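Local coordinates for hypothetical protein (Lactobacillus plantarum, PDB 2IAY) that is of unknown function but, as a member of the DUF1831 family, may have a role in amino-acid metabolism, at residues 25-28 against 29-33; 100-103 against 104-107; 74-78 against 79-83. All coordinates share one frame; numbering follows the deposited sequence. Where two conformers were deposited one is given.

Interaction 1. Residues 25-28 against 29-33; sequences KYTL and MDLGF
L28 and F33 meet at the C-terminal end of the short helix 25-30 through both backbone and side chain. The carbonyl L28 O accepts from F33 N at 3.0 Å and also takes a weak bond from L31 N. Earlier carbonyls of the turn are paired in the usual i to i+4 way: K25 O receives M29 N at 3.0 Å in a nearly straight bond (164° at the hydrogen), Y26 O receives D30 N, and T27 O receives L31 N. L31 N is therefore shared between T27 O and L28 O. Within 29-33, G32 N donates to M29 O at 3.0 Å. Together with F33 N to L28 O it forms a Schellman motif, with G32 at positive phi (103°), where a side chain would press on the preceding carbonyl. The carbonyls of T27, L28 and M29 all have an N-H partner as the chain leaves the helix. With CG beside its own backbone N (chi1 -72°), F33 turns its ring back toward the helix end and presents a face to L28. The methyl CD2 of L28 stands over the centre of that face, 3.8 Å from the F33 ring centroid, a CH-pi contact. F43, F105 and V63 also touch the ring. With an alanine here, L28 CD2 would probably lose its aromatic platform and a gap would open toward F43 and F105. On the outer side, M29, a selenomethionine, places SE at the edge of the Y26 ring, 4.1 Å from Y26 CD1, a Met-aromatic contact in one of two conformers. D30, whose backbone N is held by Y26 O, turns its carboxylate away from residues 25-28, and its OD2 forms a salt bridge with R108 NH2.

Interaction 2. Residues 100-103 against 104-107; sequences YILA and NFIE
I106 and E107 reach back one helical turn to L102 and A103. I106 N donates to L102 O at 2.9 Å, and E107 N to A103 O at 3.0 Å with 158° at the hydrogen. At the preceding carbonyl the pattern is looser, N104 N making a weak i to i+3 bond to I101 O. That carbonyl has another partner: a water donates to it and accepts from N104 ND2 at 3.0 Å, bridging backbone and amide. N104 can do this because chi1 of -71° lays its CG beside its own backbone N, which directs the amide back toward the preceding turn. On its other branch, N104 OD1 takes a weak bond from a second water, which also donates to Y100 O at 2.8 Å and rests over the centre of the Y100 ring. A third water donates to A103 O and to E107 OE2, the latter at 2.6 Å, so that A103 O serves both a backbone N-H and a water. The bend of E107 at chi2 (-46°) curls its carboxylate back to meet this water. The apolar side of the helix is carried by F105. L102 CD2 packs obliquely against its ring, 3.7 Å from F105 CD2, while I101 CG2 comes to 4.3 Å from F105 CZ. I101 O lies above one face of the same ring, offset toward the rim, at 3.9 Å from F105 CD1. These two turns, the last of helix 92-107, rest on the four-stranded antiparallel sheet. I101 packs on F43, R45 and L47 of strand 41-47 and on L59 of strand 57-63, F105 meets F43 edge-to-face, and L102 and F105 also touch L111 of strand 111-113.

Interaction 3. Residues 74-78 against 79-83; sequences TVTGN and GVQRA
T74 and A83, with T76 and Q81, pair the backbone of this tight loop: A83 N donates to T74 O and T76 N to Q81 O (2.8 Å), flanking a single non-hydrogen-bonded bridge between V75 and R82. A type I turn from T76 to G79, closed by G79 N to T76 O at 2.9 Å, starts the return. T74 adds a bond from OG1 to A83 O at 2.8 Å, approaching from above the carbonyl plane. The N78 amide reaches across the loop. Its CG sits between its own backbone N and carbonyl carbon (chi1 72°), which brings OD1 to the backbone N-H groups that follow, where V80 N (2.8 Å, an Asx turn) and Q81 N (3.1 Å) both donate to it, Q81 N in the carbonyl plane on a lone pair. The other branch, N78 ND2, donates to Q81 OE1 at 2.9 Å with the two amides nearly coplanar, in one of two Q81 conformers. A water joins T76 OG1 to the same OE1. Apolar contact comes from V75, whose CG2 lies 3.6 Å from G79 CA, and from A83 CB, which faces the V75-T76 peptide. R82 turns away to a salt bridge with D11. The two backbone donors on N78 OD1 probably fix the rotation of that amide, so polar bonds appear to contribute much to the shape of the loop after strand 70-76.

How the interactions relate
From the N terminus, interaction 1 ends helix 25-30 and turns the chain toward strand 34-35, the edge of the four-stranded antiparallel sheet. Interaction 3 follows strand 70-76, the other outermost strand, and closes the tight loop that leaves it. Interaction 2 comes last, in the final turns of helix 92-107. The three are in series along the chain; none nests in or crosses another. Interactions 1 and 2 touch, with F33 CE1 at 3.6 Å from F105 CZ and L31 packing on N104 and F105, so the exit from helix 25-30 packs against the last turns of helix 92-107. Interaction 3 lies apart, its centre about 24 Å and 21 Å from those of interactions 1 and 2, across the centre of the chain.

Interaction 1. Residues 25-28 against 29-33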
ATOM      1  N   LYS A  25      11.751  10.456  -4.593  1.00  7.76           N
ATOM      2  CA  LYS A  25      12.554   9.225  -4.628  1.00  7.69           C
ATOM      3  C   LYS A  25      13.172   8.932  -3.272  1.00  6.91           C
ATOM      4  O   LYS A  25      13.048   7.814  -2.754  1.00  6.93           O
ATOM      5  CB  LYS A  25      13.683   9.403  -5.692  1.00  6.98           C
ATOM      6  CG  LYS A  25      14.739   8.321  -5.687  1.00  7.41           C
ATOM      7  CD  LYS A  25      15.957   8.670  -6.539  1.00  8.28           C
ATOM      8  CE  LYS A  25      16.948   7.532  -6.504  1.00  8.09           C
ATOM      9  NZ  LYS A  25      18.087   7.810  -7.385  1.00  9.98           N
ATOM     10  N   TYR A  26      13.866   9.906  -2.691  1.00  6.83           N
ATOM     11  CA  TYR A  26      14.617   9.615  -1.479  1.00  7.68           C
ATOM     12  C   TYR A  26      13.673   9.384  -0.310  1.00  8.33           C
ATOM     13  O   TYR A  26      14.019   8.665   0.611  1.00  8.54           O
ATOM     14  CB  TYR A  26      15.644  10.721  -1.141  1.00  8.93           C
ATOM     15  CG  TYR A  26      16.745  10.868  -2.182  1.00 12.00           C
ATOM     16  CD1 TYR A  26      17.357   9.788  -2.772  1.00 13.59           C
ATOM     17  CD2 TYR A  26      17.158  12.145  -2.557  1.00 14.97           C
ATOM     18  CE1 TYR A  26      18.368   9.995  -3.763  1.00 15.01           C
ATOM     19  CE2 TYR A  26      18.125  12.358  -3.440  1.00 18.09           C
ATOM     20  CZ  TYR A  26      18.712  11.308  -4.045  1.00 17.60           C
ATOM     21  OH  TYR A  26      19.691  11.639  -4.961  1.00 22.57           O
ATOM     22  N   THR A  27      12.511  10.032  -0.315  1.00  7.23           N
ATOM     23  CA  THR A  27      11.526   9.796   0.720  1.00  7.88           C
ATOM     24  C   THR A  27      10.933   8.384   0.608  1.00  7.78           C
ATOM     25  O   THR A  27      10.784   7.667   1.616  1.00  8.32           O
ATOM     26  CB  THR A  27      10.455  10.862   0.713  1.00  8.63           C
ATOM     27  OG1 THR A  27      11.108  12.115   0.826  1.00  9.67           O
ATOM     28  CG2 THR A  27       9.472  10.689   1.905  1.00 11.60           C
ATOM     29  N   LEU A  28      10.619   7.958  -0.615  1.00  7.91           N
ATOM     30  CA  LEU A  28      10.168   6.572  -0.823  1.00  7.68           C
ATOM     31  C   LEU A  28      11.183   5.600  -0.229  1.00  7.58           C
ATOM     32  O   LEU A  28      10.844   4.652   0.490  1.00  7.99           O
ATOM     33  CB  LEU A  28       9.907   6.265  -2.299  1.00  8.07           C
ATOM     34  CG  LEU A  28       8.680   6.947  -2.894  1.00  7.49           C
ATOM     35  CD1 LEU A  28       8.718   6.774  -4.384  1.00 10.73           C
ATOM     36  CD2 LEU A  28       7.369   6.392  -2.334  1.00  8.84           C
HETATM   37  N   MSE A  29      12.460   5.808  -0.543  1.00  8.14           N
HETATM   38  CA  MSE A  29      13.536   4.939  -0.059  0.67  7.16           C
HETATM   39  C   MSE A  29      13.589   4.969   1.445  1.00  7.82           C
HETATM   40  O   MSE A  29      13.746   3.962   2.109  1.00  9.34           O
HETATM   41  CB  MSE A  29      14.895   5.401  -0.629  0.67  7.71           C
HETATM   42  CG  MSE A  29      14.964   5.143  -2.114  0.67  7.52           C
HETATM   43 SE   MSE A  29      16.634   5.753  -2.882  0.50 14.67          SE
HETATM   44  CE  MSE A  29      16.493   4.693  -4.542  0.67 17.29           C
ATOM     45  N   ASP A  30      13.474   6.159   2.009  1.00  8.64           N
ATOM     46  CA  ASP A  30      13.519   6.334   3.461  1.00  8.86           C
ATOM     47  C   ASP A  30      12.386   5.598   4.178  1.00  9.86           C
ATOM     48  O   ASP A  30      12.551   5.172   5.313  1.00 13.08           O
ATOM     49  CB  ASP A  30      13.490   7.831   3.821  1.00  9.69           C
ATOM     50  CG  ASP A  30      13.822   8.091   5.281  1.00 10.84           C
ATOM     51  OD1 ASP A  30      14.892   7.591   5.710  1.00 11.74           O
ATOM     52  OD2 ASP A  30      13.043   8.817   5.978  1.00 12.16           O
ATOM     53  N   LEU A  31      11.243   5.426   3.519  1.00  9.11           N
ATOM     54  CA  LEU A  31      10.095   4.710   4.089  1.00  9.23           C
ATOM     55  C   LEU A  31      10.097   3.234   3.747  1.00  9.77           C
ATOM     56  O   LEU A  31       9.128   2.544   4.087  1.00 12.56           O
ATOM     57  CB  LEU A  31       8.778   5.371   3.633  1.00 10.48           C
ATOM     58  CG  LEU A  31       8.290   6.566   4.463  1.00 11.06           C
ATOM     59  CD1 LEU A  31       7.791   6.186   5.813  1.00 13.40           C
ATOM     60  CD2 LEU A  31       9.303   7.701   4.633  1.00 11.77           C
ATOM     61  N   GLY A  32      11.132   2.735   3.081  1.00  9.14           N
ATOM     62  CA  GLY A  32      11.285   1.324   2.889  1.00  9.46           C
ATOM     63  C   GLY A  32      10.931   0.797   1.511  1.00  9.45           C
ATOM     64  O   GLY A  32      10.963  -0.406   1.291  1.00  9.73           O
ATOM     65  N   PHE A  33      10.636   1.666   0.561  1.00  7.72           N
ATOM     66  CA  PHE A  33      10.456   1.228  -0.816  1.00  8.15           C
ATOM     67  C   PHE A  33      11.806   0.865  -1.412  1.00  8.62           C
ATOM     68  O   PHE A  33      12.811   1.515  -1.121  1.00 10.41           O
ATOM     69  CB  PHE A  33       9.815   2.314  -1.694  1.00  8.62           C
ATOM     70  CG  PHE A  33       8.362   2.565  -1.432  1.00  7.15           C
ATOM     71  CD1 PHE A  33       7.935   3.203  -0.286  1.00  8.41           C
ATOM     72  CD2 PHE A  33       7.419   2.153  -2.357  1.00  7.49           C
ATOM     73  CE1 PHE A  33       6.583   3.456  -0.083  1.00  9.29           C
ATOM     74  CE2 PHE A  33       6.086   2.399  -2.146  1.00  8.95           C
ATOM     75  CZ  PHE A  33       5.675   2.987  -1.001  1.00  9.97           C
TER

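Interaction 2. Residues 100-103 against 104-107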
ATOM      1  N   TYR A 100      -1.780   2.141  10.372  1.00  7.12           N
ATOM      2  CA  TYR A 100      -0.536   2.554  10.988  1.00  6.95           C
ATOM      3  C   TYR A 100       0.570   2.725   9.943  1.00  6.54           C
ATOM      4  O   TYR A 100       1.292   3.702   9.957  1.00  8.08           O
ATOM      5  CB  TYR A 100      -0.154   1.500  12.070  1.00  7.94           C
ATOM      6  CG  TYR A 100       1.062   1.879  12.879  1.00  9.50           C
ATOM      7  CD1 TYR A 100       2.337   1.608  12.439  1.00 12.32           C
ATOM      8  CD2 TYR A 100       0.914   2.590  14.060  1.00 12.06           C
ATOM      9  CE1 TYR A 100       3.458   2.020  13.205  1.00 15.51           C
ATOM     10  CE2 TYR A 100       1.986   2.968  14.827  1.00 15.96           C
ATOM     11  CZ  TYR A 100       3.236   2.694  14.392  1.00 14.71           C
ATOM     12  OH  TYR A 100       4.286   3.098  15.160  1.00 21.47           O
ATOM     13  N   ILE A 101       0.701   1.743   9.059  1.00  6.55           N
ATOM     14  CA  ILE A 101       1.681   1.787   8.012  1.00  8.10           C
ATOM     15  C   ILE A 101       1.444   2.999   7.116  1.00  7.45           C
ATOM     16  O   ILE A 101       2.365   3.770   6.789  1.00  9.46           O
ATOM     17  CB  ILE A 101       1.677   0.455   7.190  1.00  8.46           C
ATOM     18  CG1 ILE A 101       2.161  -0.713   8.049  1.00  8.40           C
ATOM     19  CG2 ILE A 101       2.530   0.601   5.923  1.00 10.45           C
ATOM     20  CD1 ILE A 101       1.753  -2.088   7.510  1.00 10.56           C
ATOM     21  N   LEU A 102       0.206   3.155   6.657  1.00  7.99           N
ATOM     22  CA  LEU A 102      -0.110   4.248   5.744  1.00  8.68           C
ATOM     23  C   LEU A 102      -0.050   5.618   6.387  1.00  8.55           C
ATOM     24  O   LEU A 102       0.214   6.592   5.717  1.00  8.72           O
ATOM     25  CB  LEU A 102      -1.449   4.010   5.057  1.00  9.44           C
ATOM     26  CG  LEU A 102      -1.536   2.746   4.198  1.00 11.01           C
ATOM     27  CD1 LEU A 102      -2.894   2.633   3.508  1.00 14.53           C
ATOM     28  CD2 LEU A 102      -0.413   2.710   3.176  1.00 12.06           C
ATOM     29  N   ALA A 103      -0.246   5.697   7.700  1.00  8.62           N
ATOM     30  CA  ALA A 103      -0.147   6.970   8.379  1.00  7.77           C
ATOM     31  C   ALA A 103       1.253   7.534   8.225  1.00  8.23           C
ATOM     32  O   ALA A 103       1.429   8.717   8.103  1.00  8.51           O
ATOM     33  CB  ALA A 103      -0.465   6.798   9.884  1.00 10.67           C
ATOM     34  N   ASN A 104       2.267   6.685   8.224  1.00  7.69           N
ATOM     35  CA  ASN A 104       3.624   7.140   7.999  1.00  8.22           C
ATOM     36  C   ASN A 104       3.796   7.747   6.580  1.00  7.55           C
ATOM     37  O   ASN A 104       4.539   8.690   6.405  1.00  8.46           O
ATOM     38  CB  ASN A 104       4.648   6.023   8.192  1.00  9.33           C
ATOM     39  CG  ASN A 104       4.828   5.607   9.612  1.00 11.32           C
ATOM     40  OD1 ASN A 104       4.686   6.423  10.525  1.00 12.44           O
ATOM     41  ND2 ASN A 104       5.228   4.359   9.809  1.00 13.67           N
ATOM     42  N   PHE A 105       3.124   7.133   5.600  1.00  7.28           N
ATOM     43  CA  PHE A 105       3.176   7.644   4.244  1.00  7.55           C
ATOM     44  C   PHE A 105       2.464   8.997   4.136  1.00  7.38           C
ATOM     45  O   PHE A 105       2.912   9.864   3.393  1.00  8.63           O
ATOM     46  CB  PHE A 105       2.560   6.634   3.274  1.00  6.76           C
ATOM     47  CG  PHE A 105       3.280   5.312   3.104  1.00  6.73           C
ATOM     48  CD1 PHE A 105       4.456   4.994   3.762  1.00  8.70           C
ATOM     49  CD2 PHE A 105       2.729   4.387   2.256  1.00  9.10           C
ATOM     50  CE1 PHE A 105       5.029   3.740   3.576  1.00  8.57           C
ATOM     51  CE2 PHE A 105       3.334   3.151   2.052  1.00  9.56           C
ATOM     52  CZ  PHE A 105       4.467   2.817   2.752  1.00  8.72           C
ATOM     53  N   ILE A 106       1.388   9.170   4.906  1.00  7.84           N
ATOM     54  CA  ILE A 106       0.681  10.472   4.950  1.00  7.55           C
ATOM     55  C   ILE A 106       1.581  11.539   5.587  1.00  8.89           C
ATOM     56  O   ILE A 106       1.723  12.639   5.078  1.00 10.52           O
ATOM     57  CB  ILE A 106      -0.630  10.348   5.706  1.00  8.21           C
ATOM     58  CG1 ILE A 106      -1.588   9.497   4.880  1.00 10.01           C
ATOM     59  CG2 ILE A 106      -1.216  11.751   5.929  1.00 10.83           C
ATOM     60  CD1 ILE A 106      -2.867   9.128   5.589  1.00 12.17           C
ATOM     61  N   GLU A 107       2.254  11.192   6.662  1.00  8.28           N
ATOM     62  CA  GLU A 107       3.132  12.148   7.362  1.00  9.73           C
ATOM     63  C   GLU A 107       4.395  12.548   6.609  1.00  9.47           C
ATOM     64  O   GLU A 107       4.971  13.601   6.871  1.00 12.66           O
ATOM     65  CB  GLU A 107       3.503  11.560   8.714  1.00 11.66           C
ATOM     66  CG  GLU A 107       2.281  11.531   9.670  1.00 14.44           C
ATOM     67  CD  GLU A 107       1.453  12.829   9.704  1.00 20.40           C
ATOM     68  OE1 GLU A 107       2.036  13.904   9.949  1.00 24.22           O
ATOM     69  OE2 GLU A 107       0.212  12.772   9.462  1.00 21.22           O
TER
HETATM   70  O   HOH W   1       1.952   5.286  12.133  1.00 17.84           O
HETATM   71  O   HOH W   2       5.109   2.705   7.341  1.00 13.30           O
HETATM   72  O   HOH W   3      -0.681  10.360   9.435  1.00 23.72           O

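Interaction 3. Residues 74-78 against 79-83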
ATOM      1  N   THR A  74      -4.531  -4.992  -1.290  1.00  9.74           N
ATOM      2  CA  THR A  74      -4.515  -5.968  -0.223  1.00  8.43           C
ATOM      3  C   THR A  74      -4.758  -7.323  -0.825  1.00  8.63           C
ATOM      4  O   THR A  74      -5.726  -7.529  -1.584  1.00 11.45           O
ATOM      5  CB  THR A  74      -5.542  -5.654   0.882  1.00 10.15           C
ATOM      6  OG1 THR A  74      -6.830  -5.386   0.300  1.00 10.21           O
ATOM      7  CG2 THR A  74      -5.118  -4.399   1.692  1.00 10.60           C
ATOM      8  N   VAL A  75      -3.929  -8.239  -0.435  1.00  8.79           N
ATOM      9  CA  VAL A  75      -4.015  -9.635  -0.892  1.00  9.86           C
ATOM     10  C   VAL A  75      -3.988 -10.520   0.333  1.00  9.61           C
ATOM     11  O   VAL A  75      -3.722 -10.087   1.444  1.00  9.46           O
ATOM     12  CB  VAL A  75      -2.868  -9.956  -1.873  1.00 10.89           C
ATOM     13  CG1 VAL A  75      -3.019  -9.176  -3.190  1.00 13.86           C
ATOM     14  CG2 VAL A  75      -1.512  -9.673  -1.243  1.00 11.20           C
ATOM     15  N   THR A  76      -4.320 -11.798   0.150  1.00 11.04           N
ATOM     16  CA  THR A  76      -4.188 -12.735   1.254  1.00 12.12           C
ATOM     17  C   THR A  76      -2.700 -13.041   1.501  1.00 12.31           C
ATOM     18  O   THR A  76      -1.823 -12.518   0.823  1.00 12.71           O
ATOM     19  CB  THR A  76      -4.944 -14.037   1.008  1.00 15.08           C
ATOM     20  OG1 THR A  76      -4.237 -14.759   0.016  1.00 17.70           O
ATOM     21  CG2 THR A  76      -6.371 -13.794   0.564  1.00 15.42           C
ATOM     22  N   GLY A  77      -2.407 -13.865   2.511  1.00 13.89           N
ATOM     23  CA  GLY A  77      -1.043 -14.214   2.842  1.00 13.80           C
ATOM     24  C   GLY A  77      -0.251 -14.919   1.760  1.00 14.41           C
ATOM     25  O   GLY A  77       0.971 -14.960   1.839  1.00 17.80           O
ATOM     26  N   ASN A  78      -0.927 -15.441   0.724  1.00 15.12           N
ATOM     27  CA  ASN A  78      -0.232 -16.016  -0.434  1.00 15.89           C
ATOM     28  C   ASN A  78       0.360 -14.957  -1.378  1.00 14.59           C
ATOM     29  O   ASN A  78       1.164 -15.288  -2.255  1.00 18.41           O
ATOM     30  CB  ASN A  78      -1.101 -17.070  -1.148  1.00 16.51           C
ATOM     31  CG  ASN A  78      -2.267 -16.486  -1.934  1.00 16.56           C
ATOM     32  OD1 ASN A  78      -2.182 -15.395  -2.502  1.00 17.41           O
ATOM     33  ND2 ASN A  78      -3.341 -17.260  -2.032  1.00 16.92           N
ATOM     34  N   GLY A  79       0.033 -13.683  -1.129  1.00 14.81           N
ATOM     35  CA  GLY A  79       0.580 -12.573  -1.869  1.00 15.01           C
ATOM     36  C   GLY A  79      -0.029 -12.283  -3.209  1.00 15.44           C
ATOM     37  O   GLY A  79       0.417 -11.329  -3.869  1.00 17.95           O
ATOM     38  N   VAL A  80      -1.060 -13.034  -3.590  1.00 14.62           N
ATOM     39  CA  VAL A  80      -1.692 -12.919  -4.909  1.00 15.22           C
ATOM     40  C   VAL A  80      -3.188 -12.672  -4.904  1.00 15.42           C
ATOM     41  O   VAL A  80      -3.657 -11.827  -5.649  1.00 15.92           O
ATOM     42  CB  VAL A  80      -1.446 -14.231  -5.677  1.00 16.67           C
ATOM     43  CG1 VAL A  80      -2.176 -14.264  -7.043  1.00 17.03           C
ATOM     44  CG2 VAL A  80       0.065 -14.407  -5.826  1.00 16.86           C
ATOM     45  N   GLN A  81      -3.946 -13.493  -4.162  1.00 14.28           N
ATOM     46  CA  GLN A  81      -5.407 -13.407  -4.160  0.50 15.90           C
ATOM     47  C   GLN A  81      -5.861 -12.107  -3.555  1.00 13.51           C
ATOM     48  O   GLN A  81      -5.483 -11.799  -2.424  1.00 13.98           O
ATOM     49  CB  GLN A  81      -6.034 -14.509  -3.324  0.50 18.55           C
ATOM     50  CG  GLN A  81      -6.577 -15.605  -4.099  0.50 16.32           C
ATOM     51  CD  GLN A  81      -7.032 -16.708  -3.215  0.50 20.10           C
ATOM     52  OE1 GLN A  81      -6.221 -17.336  -2.527  0.50 21.52           O
ATOM     53  NE2 GLN A  81      -8.329 -16.940  -3.191  0.50 18.35           N
ATOM     54  N   ARG A  82      -6.699 -11.347  -4.267  1.00 13.85           N
ATOM     55  CA  ARG A  82      -7.318 -10.118  -3.748  1.00 13.20           C
ATOM     56  C   ARG A  82      -8.107 -10.395  -2.481  1.00 12.46           C
ATOM     57  O   ARG A  82      -8.859 -11.385  -2.386  1.00 15.26           O
ATOM     58  CB  ARG A  82      -8.280  -9.458  -4.761  1.00 16.19           C
ATOM     59  CG  ARG A  82      -7.675  -8.984  -6.006  1.00 24.04           C
ATOM     60  CD  ARG A  82      -7.785  -7.522  -6.159  1.00 28.31           C
ATOM     61  NE  ARG A  82      -9.146  -6.990  -6.152  1.00 20.73           N
ATOM     62  CZ  ARG A  82      -9.896  -6.754  -7.232  1.00 24.72           C
ATOM     63  NH1 ARG A  82      -9.535  -7.121  -8.492  1.00 19.64           N
ATOM     64  NH2 ARG A  82     -11.074  -6.194  -7.017  1.00 24.70           N
ATOM     65  N   ALA A  83      -7.961  -9.499  -1.528  1.00 11.33           N
ATOM     66  CA  ALA A  83      -8.626  -9.579  -0.249  1.00 11.37           C
ATOM     67  C   ALA A  83      -9.300  -8.267   0.035  1.00 12.10           C
ATOM     68  O   ALA A  83      -8.833  -7.196  -0.379  1.00 12.35           O
ATOM     69  CB  ALA A  83      -7.623  -9.898   0.860  1.00 15.28           C
TER
HETATM   70  O   HOH W   4      -5.307 -17.268   0.502  1.00 31.85           O